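Local coordinates for glycosylation Associate Protein 1 (Streptococcus agalactiae serotype V, PDB 6OYC) that probably acts with its partner Gap proteins in the glycosylation and accessory Sec-dependent export of a surface glycoprotein, at residues L309-N313 and W487-L491; L318-F322 and I417-L421; V424-I430 and I447-T452; R461-Y465 and P478-E482. One frame throughout, in Å; residues are numbered along the deposited sequence.

How the contacts relate
All four contacts belong to the six-stranded parallel sheet domain and its coverings, with centres about 9 to 16 Å apart. Contact 3 is the hub: it pairs strands 426-428 and 449-451, strand 318-323 of contact 2 borders it on one side, and strand 464-466 of contact 4 continues it on the other. Contacts 2, 3 and 4 follow one another along the chain, and all are nested within the loop closed by contact 1, whose helix 484-502 follows helix 473-481 of contact 4. R425 touches both segments of contact 1. The arrangement is consistent with the second Rossmann-like domain expected of a protein in the GT-B clan.

Contact 1: residues L309-N313 and W487-L491; sequences LGKSN and WNRSL
S312 and N313 bring their polar side chains to the far rim of the W487 indole, while G310 meets its edge. OG of S312 lies 3.0 Å from CZ2 of W487 and approaches the ring obliquely. N313 also comes in at a slant: its OD1 is 3.3 Å from CZ3 of W487, and the amide plane is turned 56° from the ring plane. G310 CA sits near the plane of the indole, 4.0 Å from CH2 of W487. The indole swings out on a chi1 of -163°, CG opposite the backbone nitrogen, which carries its six-membered ring toward the short 3-10 segment. That segment begins with a bond from N313 N to G310 O, 3.1 Å long. One turn further along the helix, L491 divides its branches: CD2 rests 3.7 Å from G310 CA, and CD1 is 4.0 Å from CD2 of L309.

No hydrogen bond spans the two segments; R425 supplies the polar links. Its NH1 bonds S312 OG and N313 OD1, its carbonyl accepts from W487 NE1, and it makes a cation-pi interaction with the indole. The contact brings the loop between strands 297-299 and 318-323 against helix 484-502, and R425 ties both sides, lying just ahead of strand 426-428 and, like P448, beside the tryptophan.

Contact 2: residues L318-F322 and I417-L421; sequences LEIYF and IINRL
Electrostatic contact comes from E319 and R420, whose side chains cross at about a right angle. They form a salt bridge in which OE1 of E319 faces NH1 of R420 at the guanidinium edge, with the carboxylate and guanidinium planes 48° apart. The hydrogen bond within it is weak, its N-H...O angle being only 118°, and its refined length is too short to carry weight. T352 joins this group: its hydroxyl is hydrogen-bonded to E319 OE1 and more weakly to R420 NH1. The bend of the arginine at chi2 carries CD away from the tyrosine, and the turn about CD-NE brings NH1 back to E319.

Strand 318-323 lies third across a parallel sheet and comes first along the chain (order 3-2-1-4-5-6), the arrangement of a Rossmann-like fold. Helix 414-420 belongs to the crossover from strand 406-409 to strand 426-428. This crossover passes over strands 349-354 and 318-323, which lie between the strands it joins, and the end of the helix rests on Y321.

Apolar contact centres on the Y321 ring. L421 places CD2 over one face as a CH-pi interaction, 3.7 Å from the ring centroid and 19° off the normal. At the edge, CG of R420 lies 4.1 Å from CE2 of Y321, near the ring plane. Beyond the ring, Y321 OH stands 3.8 Å from CG2 of I417. The polar end of the tyrosine is held elsewhere, by a hydrogen bond between its hydroxyl and that of Y356.

Contact 3: residues V424-I430 and I447-T452; sequences VRLIIDI and IPQINT
N451 turns the edge of its amide to D429: ND2 donates to D429 O at 3.1 Å, and that oxygen lies only 1° out of the amide plane. The donor in turn lies in the carbonyl plane of D429, on a lone pair, which makes the bond well directed at both ends. The neighbouring carbonyl is met differently. OG1 of T452 donates to I430 O at 2.7 Å from above the carbonyl plane, 50° out of it. Between these two bonds, water 1 donates to D429 O and accepts from T452 N, bridging backbone atoms that are 4.4 Å apart.

Ahead of this water-bridged end the pairing is regular and parallel, with I427 opposite Q449 and I428 opposite I450. I427 N binds P448 O, I427 O accepts from I450 N at 2.8 Å, and D429 N binds I450 O. The strand axes approach to 4.7 Å at an angle of 21°.

Side chains on the face of I427 and Q449 lie side by side, and I447 extends this group by setting its CG2 3.7 Å from CG1 of I427. On the other face of the sheet, I428 and I450 run alongside each other, joined by L426, whose CD2 touches CD1 of I450 at 3.7 Å.

The two strands and helix 436-445 form a beta-alpha-beta unit. Strand 318-323 borders the pair beyond segment 424-430, and strand 464-466 borders it beyond segment 447-452. Helix 473-481 covers I428 and I450, and helix 484-502 packs on P448.

Contact 4: residues R461-Y465 and P478-E482; sequences RKNGY and PYYCE
Y480 points its hydroxyl at the backbone of G464, where it donates to G464 O at 3.1 Å. The hydroxyl lies above the carbonyl plane, 46° out of it, and R461 N reaches the same oxygen from the opposite face at 2.7 Å. Beside it, Y465 turns the edge of its ring to the face of Y479 in an edge-to-face pair: centroids are 5.3 Å apart and planes meet at 58°. CB of Y465 also touches the rim of Y480, 4.0 Å from CE2. The hydroxyl of Y479 sits over one face of the R461 guanidinium, offset toward the rim, with OH 3.6 Å from R461 NE, and the two side chains cross at about a right angle.

Further out, CD2 of Y479 lies over the centre of the Y480 ring, and CD2 of Y480 lies at the Y479 edge. Strand pairing with Q449 and N451 fixes the backbone of Y465, and H460 meets its ring edge-to-face. R489 of helix 484-502 donates to R461 O.

The chemistry implies a shared acceptor: G464 O takes R461 N and Y480 OH from opposite faces of its plane, joining the loop turn to the helix tyrosine.

Contact 1: residues L309-N313 and W487-L491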
loop_
_atom_site.group_PDB
_atom_site.type_symbol
_atom_site.label_atom_id
_atom_site.label_comp_id
_atom_site.label_asym_id
_atom_site.label_seq_id
_atom_site.Cartn_x
_atom_site.Cartn_y
_atom_site.Cartn_z
ATOM N N LEU A 309 -2.902 20.119 0.646
ATOM C CA LEU A 309 -1.948 21.027 0.019
ATOM C C LEU A 309 -1.860 22.321 0.813
ATOM O O LEU A 309 -2.885 22.964 1.073
ATOM C CB LEU A 309 -2.353 21.341 -1.419
ATOM C CG LEU A 309 -2.195 20.236 -2.456
ATOM C CD1 LEU A 309 -3.550 19.782 -2.958
ATOM C CD2 LEU A 309 -1.350 20.746 -3.610
ATOM N N GLY A 310 -0.642 22.692 1.205
ATOM C CA GLY A 310 -0.352 24.045 1.652
ATOM C C GLY A 310 -0.831 24.432 3.029
ATOM O O GLY A 310 -0.740 25.613 3.384
ATOM N N LYS A 311 -1.324 23.490 3.836
ATOM C CA LYS A 311 -1.821 23.866 5.153
ATOM C C LYS A 311 -0.729 24.382 6.083
ATOM O O LYS A 311 -1.056 24.997 7.105
ATOM C CB LYS A 311 -2.545 22.689 5.809
ATOM C CG LYS A 311 -3.987 22.536 5.354
ATOM C CD LYS A 311 -4.893 22.129 6.512
ATOM C CE LYS A 311 -6.016 21.229 6.016
ATOM N NZ LYS A 311 -6.355 20.141 6.979
ATOM N N SER A 312 0.550 24.174 5.765
ATOM C CA SER A 312 1.600 24.713 6.626
ATOM C C SER A 312 1.660 26.236 6.608
ATOM O O SER A 312 2.423 26.814 7.389
ATOM C CB SER A 312 2.973 24.154 6.235
ATOM O OG SER A 312 3.472 24.778 5.067
ATOM N N ASN A 313 0.896 26.897 5.735
ATOM C CA ASN A 313 0.813 28.355 5.766
ATOM C C ASN A 313 0.119 28.867 7.024
ATOM O O ASN A 313 0.244 30.059 7.336
ATOM C CB ASN A 313 0.083 28.869 4.515
ATOM C CG ASN A 313 0.994 28.965 3.299
ATOM O OD1 ASN A 313 2.216 28.883 3.417
ATOM N ND2 ASN A 313 0.405 29.142 2.129
ATOM N N TRP A 487 9.249 28.673 -1.251
ATOM C CA TRP A 487 8.239 27.712 -0.832
ATOM C C TRP A 487 6.971 27.842 -1.664
ATOM O O TRP A 487 6.397 26.835 -2.095
ATOM C CB TRP A 487 7.939 27.900 0.647
ATOM C CG TRP A 487 7.245 26.738 1.244
ATOM C CD1 TRP A 487 7.822 25.631 1.807
ATOM C CD2 TRP A 487 5.831 26.545 1.332
ATOM N NE1 TRP A 487 6.848 24.764 2.244
ATOM C CE2 TRP A 487 5.617 25.302 1.964
ATOM C CE3 TRP A 487 4.724 27.308 0.942
ATOM C CZ2 TRP A 487 4.348 24.808 2.214
ATOM C CZ3 TRP A 487 3.465 26.817 1.199
ATOM C CH2 TRP A 487 3.284 25.583 1.828
ATOM N N ASN A 488 6.520 29.070 -1.916
ATOM C CA ASN A 488 5.307 29.215 -2.709
ATOM C C ASN A 488 5.531 28.807 -4.153
ATOM O O ASN A 488 4.591 28.354 -4.813
ATOM C CB ASN A 488 4.778 30.642 -2.642
ATOM C CG ASN A 488 4.394 31.044 -1.243
ATOM O OD1 ASN A 488 3.716 30.295 -0.532
ATOM N ND2 ASN A 488 4.828 32.230 -0.831
ATOM N N ARG A 489 6.752 28.960 -4.666
ATOM C CA ARG A 489 7.022 28.443 -6.002
ATOM C C ARG A 489 6.763 26.944 -6.058
ATOM O O ARG A 489 6.296 26.428 -7.080
ATOM C CB ARG A 489 8.464 28.762 -6.416
ATOM C CG ARG A 489 8.871 28.131 -7.748
ATOM C CD ARG A 489 9.952 28.928 -8.472
ATOM N NE ARG A 489 11.263 28.676 -7.890
ATOM C CZ ARG A 489 11.862 29.480 -7.015
ATOM N NH1 ARG A 489 11.277 30.609 -6.636
ATOM N NH2 ARG A 489 13.055 29.162 -6.529
ATOM N N SER A 490 7.032 26.245 -4.950
ATOM C CA SER A 490 6.885 24.797 -4.904
ATOM C C SER A 490 5.415 24.396 -4.829
ATOM O O SER A 490 4.968 23.494 -5.551
ATOM C CB SER A 490 7.664 24.235 -3.715
ATOM O OG SER A 490 7.415 22.845 -3.564
ATOM N N LEU A 491 4.651 25.058 -3.959
ATOM C CA LEU A 491 3.210 24.819 -3.899
ATOM C C LEU A 491 2.554 25.063 -5.252
ATOM O O LEU A 491 1.747 24.252 -5.723
ATOM C CB LEU A 491 2.580 25.706 -2.826
ATOM C CG LEU A 491 1.089 25.546 -2.503
ATOM C CD1 LEU A 491 0.592 24.073 -2.560
ATOM C CD2 LEU A 491 0.844 26.151 -1.142
#

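Contact 2: residues L318-F322 and I417-L421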
loop_
_atom_site.group_PDB
_atom_site.type_symbol
_atom_site.label_atom_id
_atom_site.label_comp_id
_atom_site.label_asym_id
_atom_site.label_seq_id
_atom_site.Cartn_x
_atom_site.Cartn_y
_atom_site.Cartn_z
ATOM N N LEU A 318 7.835 25.782 11.777
ATOM C CA LEU A 318 8.356 25.404 10.459
ATOM C C LEU A 318 8.862 23.968 10.609
ATOM O O LEU A 318 10.035 23.737 10.928
ATOM C CB LEU A 318 9.455 26.344 9.979
ATOM C CG LEU A 318 9.062 27.793 9.683
ATOM C CD1 LEU A 318 10.299 28.664 9.616
ATOM C CD2 LEU A 318 8.286 27.893 8.387
ATOM N N GLU A 319 7.965 23.004 10.408
ATOM C CA GLU A 319 8.236 21.628 10.793
ATOM C C GLU A 319 8.918 20.879 9.653
ATOM O O GLU A 319 8.392 20.815 8.527
ATOM C CB GLU A 319 6.954 20.917 11.212
ATOM C CG GLU A 319 7.214 19.595 11.925
ATOM C CD GLU A 319 5.973 18.719 12.025
ATOM O OE1 GLU A 319 6.128 17.503 12.298
ATOM O OE2 GLU A 319 4.847 19.245 11.840
ATOM N N ILE A 320 10.089 20.322 9.955
ATOM C CA ILE A 320 10.862 19.512 9.022
ATOM C C ILE A 320 10.571 18.042 9.298
ATOM O O ILE A 320 10.687 17.576 10.442
ATOM C CB ILE A 320 12.372 19.797 9.146
ATOM C CG1 ILE A 320 12.673 21.274 8.891
ATOM C CG2 ILE A 320 13.178 18.898 8.194
ATOM C CD1 ILE A 320 14.143 21.586 8.826
ATOM N N TYR A 321 10.225 17.313 8.242
ATOM C CA TYR A 321 9.933 15.881 8.284
ATOM C C TYR A 321 11.155 15.144 7.737
ATOM O O TYR A 321 11.383 15.140 6.524
ATOM C CB TYR A 321 8.677 15.619 7.445
ATOM C CG TYR A 321 8.090 14.216 7.389
ATOM C CD1 TYR A 321 8.573 13.265 6.482
ATOM C CD2 TYR A 321 6.987 13.871 8.168
ATOM C CE1 TYR A 321 8.001 11.991 6.411
ATOM C CE2 TYR A 321 6.412 12.605 8.092
ATOM C CZ TYR A 321 6.928 11.670 7.220
ATOM O OH TYR A 321 6.373 10.413 7.138
ATOM N N PHE A 322 11.950 14.530 8.622
ATOM C CA PHE A 322 13.301 14.059 8.292
ATOM C C PHE A 322 13.378 12.536 8.350
ATOM O O PHE A 322 13.408 11.945 9.442
ATOM C CB PHE A 322 14.325 14.686 9.238
ATOM C CG PHE A 322 15.765 14.591 8.765
ATOM C CD1 PHE A 322 16.400 13.362 8.629
ATOM C CD2 PHE A 322 16.504 15.742 8.510
ATOM C CE1 PHE A 322 17.740 13.287 8.232
ATOM C CE2 PHE A 322 17.851 15.669 8.106
ATOM C CZ PHE A 322 18.457 14.440 7.963
ATOM N N ILE A 417 1.142 8.960 7.844
ATOM C CA ILE A 417 2.009 9.840 7.071
ATOM C C ILE A 417 1.229 11.045 6.597
ATOM O O ILE A 417 1.684 12.188 6.699
ATOM C CB ILE A 417 2.615 9.077 5.885
ATOM C CG1 ILE A 417 3.514 7.949 6.402
ATOM C CG2 ILE A 417 3.338 10.050 4.940
ATOM C CD1 ILE A 417 3.960 7.008 5.308
ATOM N N ILE A 418 0.030 10.791 6.075
ATOM C CA ILE A 418 -0.822 11.854 5.574
ATOM C C ILE A 418 -1.143 12.832 6.690
ATOM O O ILE A 418 -1.063 14.054 6.504
ATOM C CB ILE A 418 -2.096 11.259 4.949
ATOM C CG1 ILE A 418 -1.755 10.504 3.658
ATOM C CG2 ILE A 418 -3.101 12.367 4.688
ATOM C CD1 ILE A 418 -2.912 9.645 3.097
ATOM N N ASN A 419 -1.475 12.317 7.878
ATOM C CA ASN A 419 -1.762 13.213 8.986
ATOM C C ASN A 419 -0.504 13.943 9.432
ATOM O O ASN A 419 -0.541 15.152 9.686
ATOM C CB ASN A 419 -2.394 12.445 10.138
ATOM C CG ASN A 419 -3.889 12.315 9.972
ATOM O OD1 ASN A 419 -4.655 13.165 10.426
ATOM N ND2 ASN A 419 -4.315 11.269 9.275
ATOM N N ARG A 420 0.630 13.241 9.470
ATOM C CA ARG A 420 1.843 13.868 9.974
ATOM C C ARG A 420 2.335 14.969 9.028
ATOM O O ARG A 420 2.939 15.947 9.478
ATOM C CB ARG A 420 2.901 12.788 10.262
ATOM C CG ARG A 420 3.953 13.197 11.358
ATOM C CD ARG A 420 3.322 13.237 12.802
ATOM N NE ARG A 420 4.254 13.331 13.943
ATOM C CZ ARG A 420 5.129 14.322 14.182
ATOM N NH1 ARG A 420 5.244 15.371 13.366
ATOM N NH2 ARG A 420 5.908 14.260 15.260
ATOM N N LEU A 421 2.017 14.878 7.735
ATOM C CA LEU A 421 2.472 15.842 6.747
ATOM C C LEU A 421 1.538 17.030 6.589
ATOM O O LEU A 421 1.857 17.947 5.820
ATOM C CB LEU A 421 2.641 15.155 5.391
ATOM C CG LEU A 421 3.890 14.278 5.294
ATOM C CD1 LEU A 421 3.873 13.445 4.004
ATOM C CD2 LEU A 421 5.153 15.123 5.382
#

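Contact 3: residues V424-I430 and I447-T452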
loop_
_atom_site.group_PDB
_atom_site.type_symbol
_atom_site.label_atom_id
_atom_site.label_comp_id
_atom_site.label_asym_id
_atom_site.label_seq_id
_atom_site.Cartn_x
_atom_site.Cartn_y
_atom_site.Cartn_z
ATOM N N VAL A 424 3.362 20.167 7.579
ATOM C CA VAL A 424 4.813 20.124 7.463
ATOM C C VAL A 424 5.275 21.132 6.421
ATOM O O VAL A 424 4.625 21.357 5.398
ATOM C CB VAL A 424 5.295 18.692 7.146
ATOM C CG1 VAL A 424 6.684 18.689 6.497
ATOM C CG2 VAL A 424 5.354 17.878 8.431
ATOM N N ARG A 425 6.399 21.772 6.705
ATOM C CA ARG A 425 6.961 22.758 5.797
ATOM C C ARG A 425 7.951 22.136 4.818
ATOM O O ARG A 425 7.990 22.517 3.640
ATOM C CB ARG A 425 7.644 23.859 6.617
ATOM C CG ARG A 425 7.874 25.148 5.860
ATOM C CD ARG A 425 6.569 25.803 5.460
ATOM N NE ARG A 425 6.799 27.134 4.923
ATOM C CZ ARG A 425 5.875 27.870 4.313
ATOM N NH1 ARG A 425 4.639 27.405 4.156
ATOM N NH2 ARG A 425 6.193 29.074 3.849
ATOM N N LEU A 426 8.751 21.178 5.283
ATOM C CA LEU A 426 9.882 20.699 4.505
ATOM C C LEU A 426 10.076 19.205 4.725
ATOM O O LEU A 426 10.049 18.736 5.868
ATOM C CB LEU A 426 11.158 21.466 4.884
ATOM C CG LEU A 426 12.435 21.182 4.091
ATOM C CD1 LEU A 426 12.257 21.521 2.614
ATOM C CD2 LEU A 426 13.621 21.962 4.691
ATOM N N ILE A 427 10.281 18.471 3.625
ATOM C CA ILE A 427 10.589 17.045 3.648
ATOM C C ILE A 427 12.080 16.868 3.385
ATOM O O ILE A 427 12.616 17.418 2.413
ATOM C CB ILE A 427 9.749 16.286 2.600
ATOM C CG1 ILE A 427 8.318 16.058 3.101
ATOM C CG2 ILE A 427 10.388 14.946 2.231
ATOM C CD1 ILE A 427 7.347 15.639 1.975
ATOM N N ILE A 428 12.762 16.117 4.241
ATOM C CA ILE A 428 14.168 15.788 4.018
ATOM C C ILE A 428 14.335 14.271 3.986
ATOM O O ILE A 428 14.070 13.576 4.980
ATOM C CB ILE A 428 15.099 16.410 5.070
ATOM C CG1 ILE A 428 15.077 17.937 4.970
ATOM C CG2 ILE A 428 16.526 15.948 4.809
ATOM C CD1 ILE A 428 16.079 18.618 5.891
ATOM N N ASP A 429 14.804 13.764 2.852
ATOM C CA ASP A 429 15.169 12.356 2.721
ATOM C C ASP A 429 16.448 12.336 1.892
ATOM O O ASP A 429 16.403 12.508 0.667
ATOM C CB ASP A 429 14.048 11.552 2.071
ATOM C CG ASP A 429 14.252 10.054 2.200
ATOM O OD1 ASP A 429 15.380 9.628 2.557
ATOM O OD2 ASP A 429 13.272 9.311 1.943
ATOM N N ILE A 430 17.585 12.155 2.560
ATOM C CA ILE A 430 18.882 12.374 1.929
ATOM C C ILE A 430 19.636 11.070 1.694
ATOM O O ILE A 430 20.792 11.104 1.264
ATOM C CB ILE A 430 19.747 13.358 2.732
ATOM C CG1 ILE A 430 19.848 12.924 4.196
ATOM C CG2 ILE A 430 19.216 14.785 2.605
ATOM C CD1 ILE A 430 20.958 13.605 4.936
ATOM N N ILE A 447 4.682 20.089 -0.603
ATOM C CA ILE A 447 5.797 20.235 0.336
ATOM C C ILE A 447 7.107 20.001 -0.410
ATOM O O ILE A 447 7.243 18.982 -1.125
ATOM C CB ILE A 447 5.649 19.257 1.509
ATOM C CG1 ILE A 447 4.315 19.479 2.232
ATOM C CG2 ILE A 447 6.832 19.381 2.480
ATOM C CD1 ILE A 447 4.118 18.578 3.456
ATOM N N PRO A 448 8.077 20.914 -0.318
ATOM C CA PRO A 448 9.334 20.736 -1.058
ATOM C C PRO A 448 10.221 19.679 -0.404
ATOM O O PRO A 448 10.206 19.487 0.818
ATOM C CB PRO A 448 9.977 22.131 -0.991
ATOM C CG PRO A 448 9.490 22.690 0.350
ATOM C CD PRO A 448 8.063 22.149 0.496
ATOM N N GLN A 449 11.011 18.995 -1.235
ATOM C CA GLN A 449 11.820 17.867 -0.784
ATOM C C GLN A 449 13.309 18.117 -0.977
ATOM O O GLN A 449 13.736 18.552 -2.044
ATOM C CB GLN A 449 11.461 16.589 -1.547
ATOM C CG GLN A 449 10.032 16.201 -1.448
ATOM C CD GLN A 449 9.685 15.171 -2.493
ATOM O OE1 GLN A 449 10.149 14.030 -2.439
ATOM N NE2 GLN A 449 8.888 15.575 -3.467
ATOM N N ILE A 450 14.108 17.771 0.021
ATOM C CA ILE A 450 15.563 17.837 -0.099
ATOM C C ILE A 450 16.102 16.418 -0.244
ATOM O O ILE A 450 15.932 15.586 0.656
ATOM C CB ILE A 450 16.217 18.550 1.096
ATOM C CG1 ILE A 450 15.757 20.007 1.187
ATOM C CG2 ILE A 450 17.744 18.467 0.970
ATOM C CD1 ILE A 450 16.312 20.739 2.402
ATOM N N ASN A 451 16.773 16.154 -1.363
ATOM C CA ASN A 451 17.395 14.874 -1.667
ATOM C C ASN A 451 18.885 15.088 -1.941
ATOM O O ASN A 451 19.336 16.208 -2.176
ATOM C CB ASN A 451 16.716 14.198 -2.877
ATOM C CG ASN A 451 15.186 14.136 -2.752
ATOM O OD1 ASN A 451 14.467 14.583 -3.637
ATOM N ND2 ASN A 451 14.694 13.595 -1.638
ATOM N N THR A 452 19.657 14.006 -1.904
ATOM C CA THR A 452 21.034 14.036 -2.387
ATOM C C THR A 452 21.182 13.454 -3.784
ATOM O O THR A 452 22.305 13.355 -4.279
ATOM C CB THR A 452 21.963 13.266 -1.446
ATOM O OG1 THR A 452 21.433 11.951 -1.228
ATOM C CG2 THR A 452 22.107 13.986 -0.140
HETATM O O HOH W 1 18.033 11.531 -1.620
#

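Contact 4: residues R461-Y465 and P478-E482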
loop_
_atom_site.group_PDB
_atom_site.type_symbol
_atom_site.label_atom_id
_atom_site.label_comp_id
_atom_site.label_asym_id
_atom_site.label_seq_id
_atom_site.Cartn_x
_atom_site.Cartn_y
_atom_site.Cartn_z
ATOM N N ARG A 461 15.334 23.432 -7.226
ATOM C CA ARG A 461 14.963 24.835 -7.015
ATOM C C ARG A 461 13.577 25.177 -7.562
ATOM O O ARG A 461 13.236 26.355 -7.709
ATOM C CB ARG A 461 16.012 25.790 -7.605
ATOM C CG ARG A 461 17.367 25.767 -6.886
ATOM C CD ARG A 461 18.421 26.582 -7.641
ATOM N NE ARG A 461 18.162 28.015 -7.529
ATOM C CZ ARG A 461 18.851 28.835 -6.743
ATOM N NH1 ARG A 461 19.852 28.361 -6.007
ATOM N NH2 ARG A 461 18.540 30.125 -6.697
ATOM N N LYS A 462 12.758 24.178 -7.857
ATOM C CA LYS A 462 11.375 24.409 -8.251
ATOM C C LYS A 462 10.398 23.852 -7.233
ATOM O O LYS A 462 9.475 24.560 -6.805
ATOM C CB LYS A 462 11.102 23.785 -9.630
ATOM C CG LYS A 462 11.805 24.470 -10.788
ATOM C CD LYS A 462 11.148 24.112 -12.114
ATOM C CE LYS A 462 11.933 24.671 -13.283
ATOM N NZ LYS A 462 12.253 26.120 -13.076
ATOM N N ASN A 463 10.581 22.587 -6.835
ATOM C CA ASN A 463 9.783 21.969 -5.781
ATOM C C ASN A 463 10.679 21.176 -4.844
ATOM O O ASN A 463 10.206 20.261 -4.162
ATOM C CB ASN A 463 8.680 21.066 -6.367
ATOM C CG ASN A 463 9.225 19.786 -7.010
ATOM O OD1 ASN A 463 10.320 19.767 -7.592
ATOM N ND2 ASN A 463 8.450 18.710 -6.911
ATOM N N GLY A 464 11.963 21.493 -4.818
ATOM C CA GLY A 464 12.897 20.764 -3.985
ATOM C C GLY A 464 14.301 21.293 -4.190
ATOM O O GLY A 464 14.535 22.263 -4.921
ATOM N N TYR A 465 15.239 20.639 -3.522
ATOM C CA TYR A 465 16.623 21.084 -3.531
ATOM C C TYR A 465 17.517 19.865 -3.380
ATOM O O TYR A 465 17.361 19.087 -2.429
ATOM C CB TYR A 465 16.878 22.092 -2.411
ATOM C CG TYR A 465 18.145 22.907 -2.574
ATOM C CD1 TYR A 465 19.394 22.357 -2.282
ATOM C CD2 TYR A 465 18.093 24.236 -2.995
ATOM C CE1 TYR A 465 20.563 23.106 -2.410
ATOM C CE2 TYR A 465 19.262 24.996 -3.130
ATOM C CZ TYR A 465 20.489 24.424 -2.835
ATOM O OH TYR A 465 21.639 25.164 -2.972
ATOM N N PRO A 478 17.357 26.865 4.977
ATOM C CA PRO A 478 16.895 28.267 4.919
ATOM C C PRO A 478 16.252 28.636 3.600
ATOM O O PRO A 478 15.290 29.412 3.585
ATOM C CB PRO A 478 18.180 29.067 5.159
ATOM C CG PRO A 478 19.032 28.149 5.965
ATOM C CD PRO A 478 18.773 26.788 5.382
ATOM N N TYR A 479 16.751 28.080 2.490
ATOM C CA TYR A 479 16.203 28.369 1.169
ATOM C C TYR A 479 14.693 28.167 1.099
ATOM O O TYR A 479 13.995 28.883 0.373
ATOM C CB TYR A 479 16.889 27.472 0.145
ATOM C CG TYR A 479 16.450 27.682 -1.285
ATOM C CD1 TYR A 479 17.012 28.694 -2.057
ATOM C CD2 TYR A 479 15.493 26.859 -1.878
ATOM C CE1 TYR A 479 16.632 28.892 -3.374
ATOM C CE2 TYR A 479 15.106 27.052 -3.211
ATOM C CZ TYR A 479 15.686 28.076 -3.948
ATOM O OH TYR A 479 15.335 28.298 -5.262
ATOM N N TYR A 480 14.168 27.161 1.798
ATOM C CA TYR A 480 12.732 26.910 1.765
ATOM C C TYR A 480 12.022 27.342 3.035
ATOM O O TYR A 480 10.825 27.644 2.981
ATOM C CB TYR A 480 12.444 25.422 1.486
ATOM C CG TYR A 480 12.454 25.108 0.006
ATOM C CD1 TYR A 480 11.585 25.754 -0.855
ATOM C CD2 TYR A 480 13.355 24.206 -0.537
ATOM C CE1 TYR A 480 11.598 25.501 -2.207
ATOM C CE2 TYR A 480 13.373 23.949 -1.901
ATOM C CZ TYR A 480 12.491 24.600 -2.730
ATOM O OH TYR A 480 12.483 24.371 -4.095
ATOM N N CYS A 481 12.731 27.426 4.153
ATOM C CA CYS A 481 12.087 27.734 5.420
ATOM C C CYS A 481 11.972 29.222 5.684
ATOM O O CYS A 481 10.971 29.665 6.259
ATOM C CB CYS A 481 12.853 27.073 6.566
ATOM S SG CYS A 481 12.463 25.310 6.705
ATOM N N GLU A 482 12.959 30.007 5.262
ATOM C CA GLU A 482 13.002 31.422 5.588
ATOM C C GLU A 482 12.718 32.330 4.402
ATOM O O GLU A 482 12.146 33.405 4.595
ATOM C CB GLU A 482 14.360 31.748 6.219
ATOM C CG GLU A 482 14.707 30.677 7.275
ATOM C CD GLU A 482 16.036 30.893 7.962
ATOM O OE1 GLU A 482 16.778 31.808 7.545
ATOM O OE2 GLU A 482 16.336 30.144 8.925
#